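Local coordinates for protein STN1 (Saccharomyces cerevisiae, PDB 3KEY) that regulates telomere length and protects chromosome ends, restraining telomerase loading through its interaction with CDC13, and is represented here by its C-terminal double winged helix-turn-helix part, at residues A[46-50]-A[51-55]; A[62-65]-A[66-70]; A[101-104]-A[105-109]. One frame throughout, in Å; residues are numbered along the deposited sequence.

Interaction 1 of 3, residues A[46-50]-A[51-55]; sequences QQQNV and GVMKS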
ATOM      1  N   GLN A  46       9.869  19.831 -11.963  1.00 36.59           N
ATOM      2  CA  GLN A  46      10.142  19.634 -13.384  1.00 39.47           C
ATOM      3  C   GLN A  46       8.877  19.684 -14.218  1.00 41.27           C
ATOM      4  O   GLN A  46       8.905  20.139 -15.361  1.00 42.21           O
ATOM      5  CB  GLN A  46      10.815  18.282 -13.642  1.00 40.21           C
ATOM      6  CG  GLN A  46      11.992  17.972 -12.744  1.00 44.79           C
ATOM      7  CD  GLN A  46      13.024  17.080 -13.423  1.00 47.58           C
ATOM      8  OE1 GLN A  46      12.680  16.207 -14.225  1.00 48.93           O
ATOM      9  NE2 GLN A  46      14.298  17.291 -13.093  1.00 47.66           N
ATOM     10  N   GLN A  47       7.772  19.210 -13.644  1.00 41.54           N
ATOM     11  CA  GLN A  47       6.491  19.170 -14.341  1.00 42.46           C
ATOM     12  C   GLN A  47       5.735  20.496 -14.413  1.00 43.04           C
ATOM     13  O   GLN A  47       4.719  20.590 -15.104  1.00 42.43           O
ATOM     14  CB  GLN A  47       5.588  18.109 -13.708  1.00 41.85           C
ATOM     15  CG  GLN A  47       6.162  16.711 -13.778  1.00 42.52           C
ATOM     16  CD  GLN A  47       6.493  16.291 -15.200  1.00 44.03           C
ATOM     17  OE1 GLN A  47       7.649  16.002 -15.521  1.00 46.46           O
ATOM     18  NE2 GLN A  47       5.483  16.259 -16.060  1.00 41.43           N
ATOM     19  N   GLN A  48       6.213  21.514 -13.704  1.00 42.64           N
ATOM     20  CA  GLN A  48       5.543  22.812 -13.740  1.00 45.78           C
ATOM     21  C   GLN A  48       5.514  23.358 -15.159  1.00 46.85           C
ATOM     22  O   GLN A  48       6.519  23.325 -15.873  1.00 45.64           O
ATOM     23  CB  GLN A  48       6.255  23.818 -12.837  1.00 45.48           C
ATOM     24  CG  GLN A  48       6.090  23.561 -11.365  1.00 44.54           C
ATOM     25  CD  GLN A  48       6.927  24.505 -10.539  1.00 46.54           C
ATOM     26  OE1 GLN A  48       8.159  24.476 -10.600  1.00 47.38           O
ATOM     27  NE2 GLN A  48       6.267  25.359  -9.768  1.00 44.45           N
ATOM     28  N   ASN A  49       4.360  23.866 -15.564  1.00 49.19           N
ATOM     29  CA  ASN A  49       4.221  24.416 -16.902  1.00 52.54           C
ATOM     30  C   ASN A  49       5.022  25.705 -17.048  1.00 52.07           C
ATOM     31  O   ASN A  49       5.402  26.334 -16.058  1.00 49.68           O
ATOM     32  CB  ASN A  49       2.746  24.674 -17.217  1.00 56.75           C
ATOM     33  CG  ASN A  49       1.911  23.403 -17.170  1.00 60.84           C
ATOM     34  OD1 ASN A  49       2.327  22.355 -17.668  1.00 62.67           O
ATOM     35  ND2 ASN A  49       0.719  23.495 -16.582  1.00 62.86           N
ATOM     36  N   VAL A  50       5.295  26.080 -18.293  1.00 53.65           N
ATOM     37  CA  VAL A  50       6.038  27.301 -18.572  1.00 55.45           C
ATOM     38  C   VAL A  50       5.326  28.474 -17.909  1.00 56.19           C
ATOM     39  O   VAL A  50       4.100  28.568 -17.943  1.00 55.57           O
ATOM     40  CB  VAL A  50       6.152  27.542 -20.093  1.00 55.90           C
ATOM     41  CG1 VAL A  50       4.860  27.137 -20.782  1.00 57.43           C
ATOM     42  CG2 VAL A  50       6.461  29.011 -20.369  1.00 56.70           C
ATOM     43  N   GLY A  51       6.103  29.354 -17.290  1.00 58.05           N
ATOM     44  CA  GLY A  51       5.526  30.501 -16.616  1.00 59.77           C
ATOM     45  C   GLY A  51       5.118  30.173 -15.191  1.00 61.54           C
ATOM     46  O   GLY A  51       4.795  31.065 -14.406  1.00 61.82           O
ATOM     47  N   VAL A  52       5.127  28.890 -14.851  1.00 62.05           N
ATOM     48  CA  VAL A  52       4.756  28.470 -13.507  1.00 62.95           C
ATOM     49  C   VAL A  52       6.001  28.126 -12.695  1.00 63.28           C
ATOM     50  O   VAL A  52       6.788  27.257 -13.076  1.00 63.26           O
ATOM     51  CB  VAL A  52       3.818  27.241 -13.538  1.00 62.85           C
ATOM     52  CG1 VAL A  52       3.412  26.863 -12.121  1.00 62.27           C
ATOM     53  CG2 VAL A  52       2.589  27.546 -14.380  1.00 61.75           C
ATOM     54  N   MET A  53       6.174  28.821 -11.579  1.00 63.72           N
ATOM     55  CA  MET A  53       7.315  28.599 -10.699  1.00 63.79           C
ATOM     56  C   MET A  53       6.923  28.827  -9.247  1.00 63.28           C
ATOM     57  O   MET A  53       6.966  29.957  -8.754  1.00 65.02           O
ATOM     58  CB  MET A  53       8.461  29.542 -11.074  1.00 66.39           C
ATOM     59  CG  MET A  53       9.317  29.065 -12.231  1.00 68.63           C
ATOM     60  SD  MET A  53      10.429  27.714 -11.761  1.00 72.93           S
ATOM     61  CE  MET A  53      12.011  28.574 -11.686  1.00 69.00           C
ATOM     62  N   LYS A  54       6.529  27.751  -8.571  1.00 60.15           N
ATOM     63  CA  LYS A  54       6.135  27.828  -7.169  1.00 57.35           C
ATOM     64  C   LYS A  54       7.336  27.500  -6.295  1.00 54.09           C
ATOM     65  O   LYS A  54       8.303  26.902  -6.760  1.00 53.35           O
ATOM     66  CB  LYS A  54       5.000  26.841  -6.875  1.00 59.28           C
ATOM     67  CG  LYS A  54       3.710  27.120  -7.631  1.00 62.26           C
ATOM     68  CD  LYS A  54       2.627  26.122  -7.247  1.00 65.67           C
ATOM     69  CE  LYS A  54       1.347  26.380  -8.028  1.00 68.02           C
ATOM     70  NZ  LYS A  54       0.256  25.442  -7.630  1.00 69.96           N
ATOM     71  N   SER A  55       7.274  27.899  -5.030  1.00 52.17           N
ATOM     72  CA  SER A  55       8.364  27.633  -4.100  1.00 50.23           C
ATOM     73  C   SER A  55       8.481  26.125  -3.907  1.00 48.99           C
ATOM     74  O   SER A  55       7.492  25.396  -4.045  1.00 47.81           O
ATOM     75  CB  SER A  55       8.087  28.310  -2.755  1.00 50.87           C
ATOM     76  OG  SER A  55       6.945  27.747  -2.136  1.00 51.96           O
TER

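Interaction 2 of 3, residues A[62-65]-A[66-70]; sequences EAFR and DLVNR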
ATOM      1  N   GLU A  62       2.346  20.074  -1.760  1.00 39.83           N
ATOM      2  CA  GLU A  62       1.467  19.559  -2.805  1.00 40.46           C
ATOM      3  C   GLU A  62       1.774  18.072  -3.053  1.00 40.43           C
ATOM      4  O   GLU A  62       0.870  17.275  -3.331  1.00 38.14           O
ATOM      5  CB  GLU A  62       1.659  20.362  -4.094  1.00 42.93           C
ATOM      6  CG  GLU A  62       0.939  19.796  -5.301  1.00 49.20           C
ATOM      7  CD  GLU A  62       1.052  20.695  -6.531  1.00 54.15           C
ATOM      8  OE1 GLU A  62       0.681  20.236  -7.633  1.00 55.40           O
ATOM      9  OE2 GLU A  62       1.501  21.858  -6.394  1.00 55.32           O
ATOM     10  N   ALA A  63       3.048  17.702  -2.942  1.00 38.55           N
ATOM     11  CA  ALA A  63       3.457  16.314  -3.146  1.00 39.30           C
ATOM     12  C   ALA A  63       2.884  15.440  -2.037  1.00 39.41           C
ATOM     13  O   ALA A  63       2.369  14.351  -2.290  1.00 37.50           O
ATOM     14  CB  ALA A  63       4.989  16.199  -3.157  1.00 37.84           C
ATOM     15  N   PHE A  64       2.995  15.932  -0.805  1.00 38.43           N
ATOM     16  CA  PHE A  64       2.508  15.224   0.368  1.00 39.97           C
ATOM     17  C   PHE A  64       1.000  14.997   0.271  1.00 41.31           C
ATOM     18  O   PHE A  64       0.509  13.915   0.577  1.00 40.21           O
ATOM     19  CB  PHE A  64       2.842  16.033   1.617  1.00 39.09           C
ATOM     20  CG  PHE A  64       2.292  15.453   2.884  1.00 40.05           C
ATOM     21  CD1 PHE A  64       2.717  14.214   3.343  1.00 38.70           C
ATOM     22  CD2 PHE A  64       1.357  16.161   3.633  1.00 41.80           C
ATOM     23  CE1 PHE A  64       2.225  13.689   4.533  1.00 40.72           C
ATOM     24  CE2 PHE A  64       0.857  15.642   4.828  1.00 42.42           C
ATOM     25  CZ  PHE A  64       1.295  14.401   5.276  1.00 40.07           C
ATOM     26  N   ARG A  65       0.275  16.024  -0.160  1.00 41.37           N
ATOM     27  CA  ARG A  65      -1.168  15.926  -0.305  1.00 42.50           C
ATOM     28  C   ARG A  65      -1.531  14.917  -1.388  1.00 41.87           C
ATOM     29  O   ARG A  65      -2.497  14.166  -1.245  1.00 39.61           O
ATOM     30  CB  ARG A  65      -1.752  17.289  -0.664  1.00 46.80           C
ATOM     31  CG  ARG A  65      -3.251  17.272  -0.955  1.00 53.16           C
ATOM     32  CD  ARG A  65      -3.555  18.066  -2.221  1.00 57.73           C
ATOM     33  NE  ARG A  65      -3.001  19.419  -2.155  1.00 62.28           N
ATOM     34  CZ  ARG A  65      -2.729  20.174  -3.217  1.00 64.18           C
ATOM     35  NH1 ARG A  65      -2.960  19.711  -4.443  1.00 64.34           N
ATOM     36  NH2 ARG A  65      -2.208  21.386  -3.056  1.00 63.52           N
ATOM     37  N   ASP A  66      -0.765  14.904  -2.477  1.00 40.99           N
ATOM     38  CA  ASP A  66      -1.029  13.972  -3.570  1.00 42.31           C
ATOM     39  C   ASP A  66      -0.841  12.533  -3.095  1.00 40.78           C
ATOM     40  O   ASP A  66      -1.661  11.662  -3.387  1.00 39.66           O
ATOM     41  CB  ASP A  66      -0.106  14.246  -4.767  1.00 48.02           C
ATOM     42  CG  ASP A  66      -0.444  15.544  -5.488  1.00 53.84           C
ATOM     43  OD1 ASP A  66       0.277  15.895  -6.449  1.00 57.57           O
ATOM     44  OD2 ASP A  66      -1.430  16.214  -5.102  1.00 57.84           O
ATOM     45  N   LEU A  67       0.237  12.289  -2.362  1.00 37.73           N
ATOM     46  CA  LEU A  67       0.505  10.952  -1.849  1.00 38.46           C
ATOM     47  C   LEU A  67      -0.585  10.477  -0.889  1.00 38.25           C
ATOM     48  O   LEU A  67      -1.113   9.378  -1.059  1.00 35.85           O
ATOM     49  CB  LEU A  67       1.867  10.908  -1.151  1.00 39.37           C
ATOM     50  CG  LEU A  67       3.058  11.099  -2.091  1.00 43.07           C
ATOM     51  CD1 LEU A  67       4.336  11.227  -1.280  1.00 43.65           C
ATOM     52  CD2 LEU A  67       3.140   9.920  -3.071  1.00 42.76           C
ATOM     53  N   VAL A  68      -0.930  11.289   0.109  1.00 38.02           N
ATOM     54  CA  VAL A  68      -1.961  10.872   1.052  1.00 41.17           C
ATOM     55  C   VAL A  68      -3.286  10.667   0.337  1.00 41.00           C
ATOM     56  O   VAL A  68      -4.000   9.702   0.615  1.00 39.26           O
ATOM     57  CB  VAL A  68      -2.177  11.885   2.205  1.00 41.93           C
ATOM     58  CG1 VAL A  68      -0.917  11.985   3.056  1.00 42.73           C
ATOM     59  CG2 VAL A  68      -2.572  13.239   1.644  1.00 46.12           C
ATOM     60  N   ASN A  69      -3.611  11.563  -0.593  1.00 41.89           N
ATOM     61  CA  ASN A  69      -4.862  11.441  -1.325  1.00 43.57           C
ATOM     62  C   ASN A  69      -4.905  10.178  -2.180  1.00 44.18           C
ATOM     63  O   ASN A  69      -5.971   9.588  -2.345  1.00 45.56           O
ATOM     64  CB  ASN A  69      -5.115  12.682  -2.190  1.00 46.23           C
ATOM     65  CG  ASN A  69      -5.442  13.929  -1.355  1.00 49.70           C
ATOM     66  OD1 ASN A  69      -5.623  13.845  -0.135  1.00 52.10           O
ATOM     67  ND2 ASN A  69      -5.526  15.086  -2.015  1.00 49.93           N
ATOM     68  N   ARG A  70      -3.762   9.754  -2.725  1.00 43.11           N
ATOM     69  CA  ARG A  70      -3.736   8.539  -3.536  1.00 42.49           C
ATOM     70  C   ARG A  70      -4.115   7.347  -2.655  1.00 41.67           C
ATOM     71  O   ARG A  70      -4.872   6.475  -3.076  1.00 42.80           O
ATOM     72  CB  ARG A  70      -2.341   8.290  -4.136  1.00 45.80           C
ATOM     73  CG  ARG A  70      -1.884   9.303  -5.178  1.00 52.73           C
ATOM     74  CD  ARG A  70      -0.490   8.960  -5.723  1.00 56.97           C
ATOM     75  NE  ARG A  70       0.139  10.098  -6.397  1.00 61.64           N
ATOM     76  CZ  ARG A  70       1.364  10.083  -6.923  1.00 62.31           C
ATOM     77  NH1 ARG A  70       2.106   8.984  -6.861  1.00 62.87           N
ATOM     78  NH2 ARG A  70       1.852  11.174  -7.500  1.00 61.39           N
TER

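Interaction 3 of 3, residues A[101-104]-A[105-109]; sequences KRIS and VLMKL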
ATOM      1  N   LYS A 101      -2.399 -13.648   6.057  1.00 32.48           N
ATOM      2  CA  LYS A 101      -3.094 -14.886   6.400  1.00 35.69           C
ATOM      3  C   LYS A 101      -3.505 -15.655   5.150  1.00 35.09           C
ATOM      4  O   LYS A 101      -3.361 -16.877   5.092  1.00 35.41           O
ATOM      5  CB  LYS A 101      -4.342 -14.590   7.238  1.00 37.29           C
ATOM      6  CG  LYS A 101      -4.044 -14.129   8.660  1.00 45.21           C
ATOM      7  CD  LYS A 101      -5.327 -13.697   9.372  1.00 50.59           C
ATOM      8  CE  LYS A 101      -5.057 -13.196  10.789  1.00 54.52           C
ATOM      9  NZ  LYS A 101      -6.290 -12.603  11.402  1.00 57.10           N
ATOM     10  N   ARG A 102      -4.026 -14.938   4.153  1.00 33.70           N
ATOM     11  CA  ARG A 102      -4.450 -15.580   2.914  1.00 32.64           C
ATOM     12  C   ARG A 102      -3.265 -16.266   2.243  1.00 33.28           C
ATOM     13  O   ARG A 102      -3.345 -17.434   1.869  1.00 33.12           O
ATOM     14  CB  ARG A 102      -5.066 -14.554   1.957  1.00 32.70           C
ATOM     15  CG  ARG A 102      -5.395 -15.108   0.570  1.00 35.41           C
ATOM     16  CD  ARG A 102      -6.231 -16.365   0.678  1.00 37.05           C
ATOM     17  NE  ARG A 102      -7.429 -16.119   1.473  1.00 40.27           N
ATOM     18  CZ  ARG A 102      -8.615 -15.795   0.969  1.00 43.70           C
ATOM     19  NH1 ARG A 102      -8.786 -15.683  -0.345  1.00 42.86           N
ATOM     20  NH2 ARG A 102      -9.630 -15.558   1.789  1.00 45.17           N
ATOM     21  N   ILE A 103      -2.166 -15.530   2.097  1.00 32.99           N
ATOM     22  CA  ILE A 103      -0.959 -16.053   1.473  1.00 32.96           C
ATOM     23  C   ILE A 103      -0.454 -17.273   2.254  1.00 34.97           C
ATOM     24  O   ILE A 103      -0.074 -18.293   1.671  1.00 33.26           O
ATOM     25  CB  ILE A 103       0.136 -14.952   1.437  1.00 31.71           C
ATOM     26  CG1 ILE A 103      -0.225 -13.899   0.375  1.00 28.87           C
ATOM     27  CG2 ILE A 103       1.503 -15.559   1.181  1.00 29.74           C
ATOM     28  CD1 ILE A 103       0.587 -12.608   0.505  1.00 28.39           C
ATOM     29  N   SER A 104      -0.464 -17.158   3.577  1.00 34.84           N
ATOM     30  CA  SER A 104      -0.005 -18.237   4.438  1.00 37.61           C
ATOM     31  C   SER A 104      -0.787 -19.542   4.218  1.00 36.43           C
ATOM     32  O   SER A 104      -0.187 -20.608   4.058  1.00 36.70           O
ATOM     33  CB  SER A 104      -0.097 -17.805   5.907  1.00 38.07           C
ATOM     34  OG  SER A 104       0.262 -18.872   6.768  1.00 44.89           O
ATOM     35  N   VAL A 105      -2.112 -19.462   4.203  1.00 35.10           N
ATOM     36  CA  VAL A 105      -2.913 -20.662   4.002  1.00 36.21           C
ATOM     37  C   VAL A 105      -2.757 -21.227   2.585  1.00 34.63           C
ATOM     38  O   VAL A 105      -2.687 -22.448   2.410  1.00 33.39           O
ATOM     39  CB  VAL A 105      -4.421 -20.417   4.296  1.00 37.39           C
ATOM     40  CG1 VAL A 105      -5.016 -19.449   3.288  1.00 40.01           C
ATOM     41  CG2 VAL A 105      -5.171 -21.738   4.248  1.00 40.46           C
ATOM     42  N   LEU A 106      -2.692 -20.355   1.580  1.00 31.35           N
ATOM     43  CA  LEU A 106      -2.527 -20.819   0.200  1.00 32.55           C
ATOM     44  C   LEU A 106      -1.234 -21.620   0.054  1.00 32.33           C
ATOM     45  O   LEU A 106      -1.210 -22.664  -0.601  1.00 33.15           O
ATOM     46  CB  LEU A 106      -2.521 -19.638  -0.785  1.00 30.71           C
ATOM     47  CG  LEU A 106      -3.884 -18.974  -1.039  1.00 32.29           C
ATOM     48  CD1 LEU A 106      -3.719 -17.758  -1.956  1.00 31.72           C
ATOM     49  CD2 LEU A 106      -4.842 -19.998  -1.664  1.00 30.86           C
ATOM     50  N   MET A 107      -0.163 -21.132   0.667  1.00 31.70           N
ATOM     51  CA  MET A 107       1.114 -21.821   0.609  1.00 33.96           C
ATOM     52  C   MET A 107       1.048 -23.170   1.330  1.00 34.71           C
ATOM     53  O   MET A 107       1.564 -24.166   0.831  1.00 35.26           O
ATOM     54  CB  MET A 107       2.215 -20.954   1.223  1.00 35.06           C
ATOM     55  CG  MET A 107       2.559 -19.723   0.400  1.00 38.28           C
ATOM     56  SD  MET A 107       3.978 -18.841   1.085  1.00 43.19           S
ATOM     57  CE  MET A 107       5.283 -19.662   0.262  1.00 46.31           C
ATOM     58  N   LYS A 108       0.403 -23.200   2.494  1.00 35.45           N
ATOM     59  CA  LYS A 108       0.276 -24.434   3.271  1.00 35.15           C
ATOM     60  C   LYS A 108      -0.531 -25.507   2.544  1.00 35.65           C
ATOM     61  O   LYS A 108      -0.397 -26.691   2.836  1.00 34.30           O
ATOM     62  CB  LYS A 108      -0.360 -24.141   4.632  1.00 35.02           C
ATOM     63  CG  LYS A 108       0.564 -23.414   5.604  1.00 34.22           C
ATOM     64  CD  LYS A 108      -0.196 -22.949   6.827  1.00 34.84           C
ATOM     65  CE  LYS A 108       0.683 -22.128   7.744  1.00 37.05           C
ATOM     66  NZ  LYS A 108      -0.074 -21.732   8.963  1.00 37.08           N
ATOM     67  N   LEU A 109      -1.367 -25.088   1.600  1.00 35.68           N
ATOM     68  CA  LEU A 109      -2.178 -26.012   0.819  1.00 35.53           C
ATOM     69  C   LEU A 109      -1.525 -26.246  -0.537  1.00 35.77           C
ATOM     70  O   LEU A 109      -2.054 -26.974  -1.378  1.00 35.67           O
ATOM     71  CB  LEU A 109      -3.583 -25.435   0.612  1.00 38.06           C
ATOM     72  CG  LEU A 109      -4.465 -25.340   1.861  1.00 40.59           C
ATOM     73  CD1 LEU A 109      -5.694 -24.506   1.554  1.00 41.89           C
ATOM     74  CD2 LEU A 109      -4.858 -26.741   2.317  1.00 43.69           C
TER
HETATM   75  O   HOH W   1      -2.456 -20.387   8.160  1.00 47.06           O

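Interaction 1 of 3, residues A[46-50]-A[51-55]
The carbonyl oxygen of N49 takes the backbone N-H of V52 in a bond of 2.8 Å from V52 N to N49 O, bent at the hydrogen (148°) and with the donor tilted from the carbonyl plane. This bond closes a type II beta turn over N49 to V52, with V50 and G51 at its corners. G51 sits at phi 86°, psi -11°, where any side chain would run into the carbonyl oxygen of V50, so the turn calls for glycine at that corner. V52 folds back over the carbonyl oxygen of N49: its CB lies 3.1 Å from N49 O. One of its methyls, CG2, is put beside its own backbone N by the first torsion and rests 4.0 Å from CB of N49. Beyond the turn Q48 reaches across to the returning chain. Its CG stands anti to its carbonyl carbon, and CB comes within 3.5 Å of V52 O while the end of the chain arrives at M53 and K54, crossing M53 at about a right angle. The contact lies at the surface of the first winged helix-turn-helix region. It is the connection that leads the chain out of helix 31-47 and into helix 56-73, whose start is capped by S55 OG on the backbone N of S58; K54 also makes a long, weak ion pair with E62 of that helix.

Interaction 2 of 3, residues A[62-65]-A[66-70]
Chi1 of 175° swings the F64 ring away from its own backbone N, while V68, one helical turn on, holds CG1 anti to its carbonyl carbon (chi1 -64°); the two torsions bring that methyl over a face of the ring. This is an i to i+4 CH-pi contact inside helix 56-73 of the first winged helix-turn-helix region. CG1 of V68 lies 4.1 Å from the centroid of the F64 ring, displaced toward the rim, with F64 CE1 its closest ring atom. The backbone beneath is regular alpha-helix, and V68 N to F64 O, at 3.0 Å, is an almost straight bond. F64 also meets Y28 edge to face, and A63 and L67 pack on helix 31-47, which makes this the buried side of the helix.

The other side is polar. D66 drops its carboxylate back over the preceding turn, near E62 and R65. OD1 of D66 is 4.5 Å from OE1 of E62, two like charges whose carboxylate planes stand 74° apart. R65 may offset part of this: its chain bends at chi2 and chi3 to carry NH1 to 3.9 Å from OD2 of D66, a long salt bridge with the oxygen well out of the guanidinium plane, charge attraction without a directed N-H. Replacing D66 by an alanine removes this carboxylate, and the R65 guanidinium would probably lose its nearby counter-charge. N69 lies against the aliphatic part of R65 as well, and ND2 of N69 sits 3.3 Å from CG of R65.

Interaction 3 of 3, residues A[101-104]-A[105-109]
I103 and M107 form the tightly packed side of this helical contact, lying next to each other and pointing the same way, with CG2 of I103 4.1 Å from SD of M107. Both are buried near the end of helix 90-108 in the second winged helix-turn-helix region. I103 meets C142, L143 and T146 of helix 132-149, and M107 shares T146 and touches Y180 of strand 173-180, so one apolar face joins helix to helix and sheet. L106 extends it toward the same strand through L176 and L178. L106 is also met by the aliphatic part of R102, whose chain kinks at chi2 and chi3 (52° and 55°) and lays CD 3.9 Å from CD1 of L106; the two chains cross at a slant.

The solvent side is made differently. V105 is exposed, and its CG1, turned between its backbone N and carbonyl carbon, stands close to R102 O. K108 extends fully beyond CG and runs back past S104, with its CE 3.4 Å from OG of S104. The ammonium does not bond to the hydroxyl directly: NZ of K108 gives a hydrogen bond to a water at 2.9 Å, and that water has a weak link to S104 OG, 3.4 Å away. Main-chain bonds underlie both sides alike, such as V105 N to K101 O at 3.0 Å. Hydrocarbon and sulfur thus face the domain interior, while the lysine amine sits beside water, where it would probably remain protonated.

How the interactions relate
Interactions 1 and 2 belong to the first winged helix-turn-helix region and interaction 3 to the second, on the other side of the chain's centre. Interaction 1 is a surface turn, held chiefly by backbone geometry and a glycine, whereas interactions 2 and 3 are partly buried helical turns with an apolar face inward and a mostly polar side outward. Helix 56-73 connects the first two: it starts after the turn, and K54 and E62 touch across them. Interaction 3 has no contact with either, its nearest atoms lying about 20 Å from interaction 2. The inward chemistry differs too, an aromatic ring set among aliphatic groups in 62-70, aliphatic groups and sulfur in 101-109, while outward charges gather in the former and water enters in the latter.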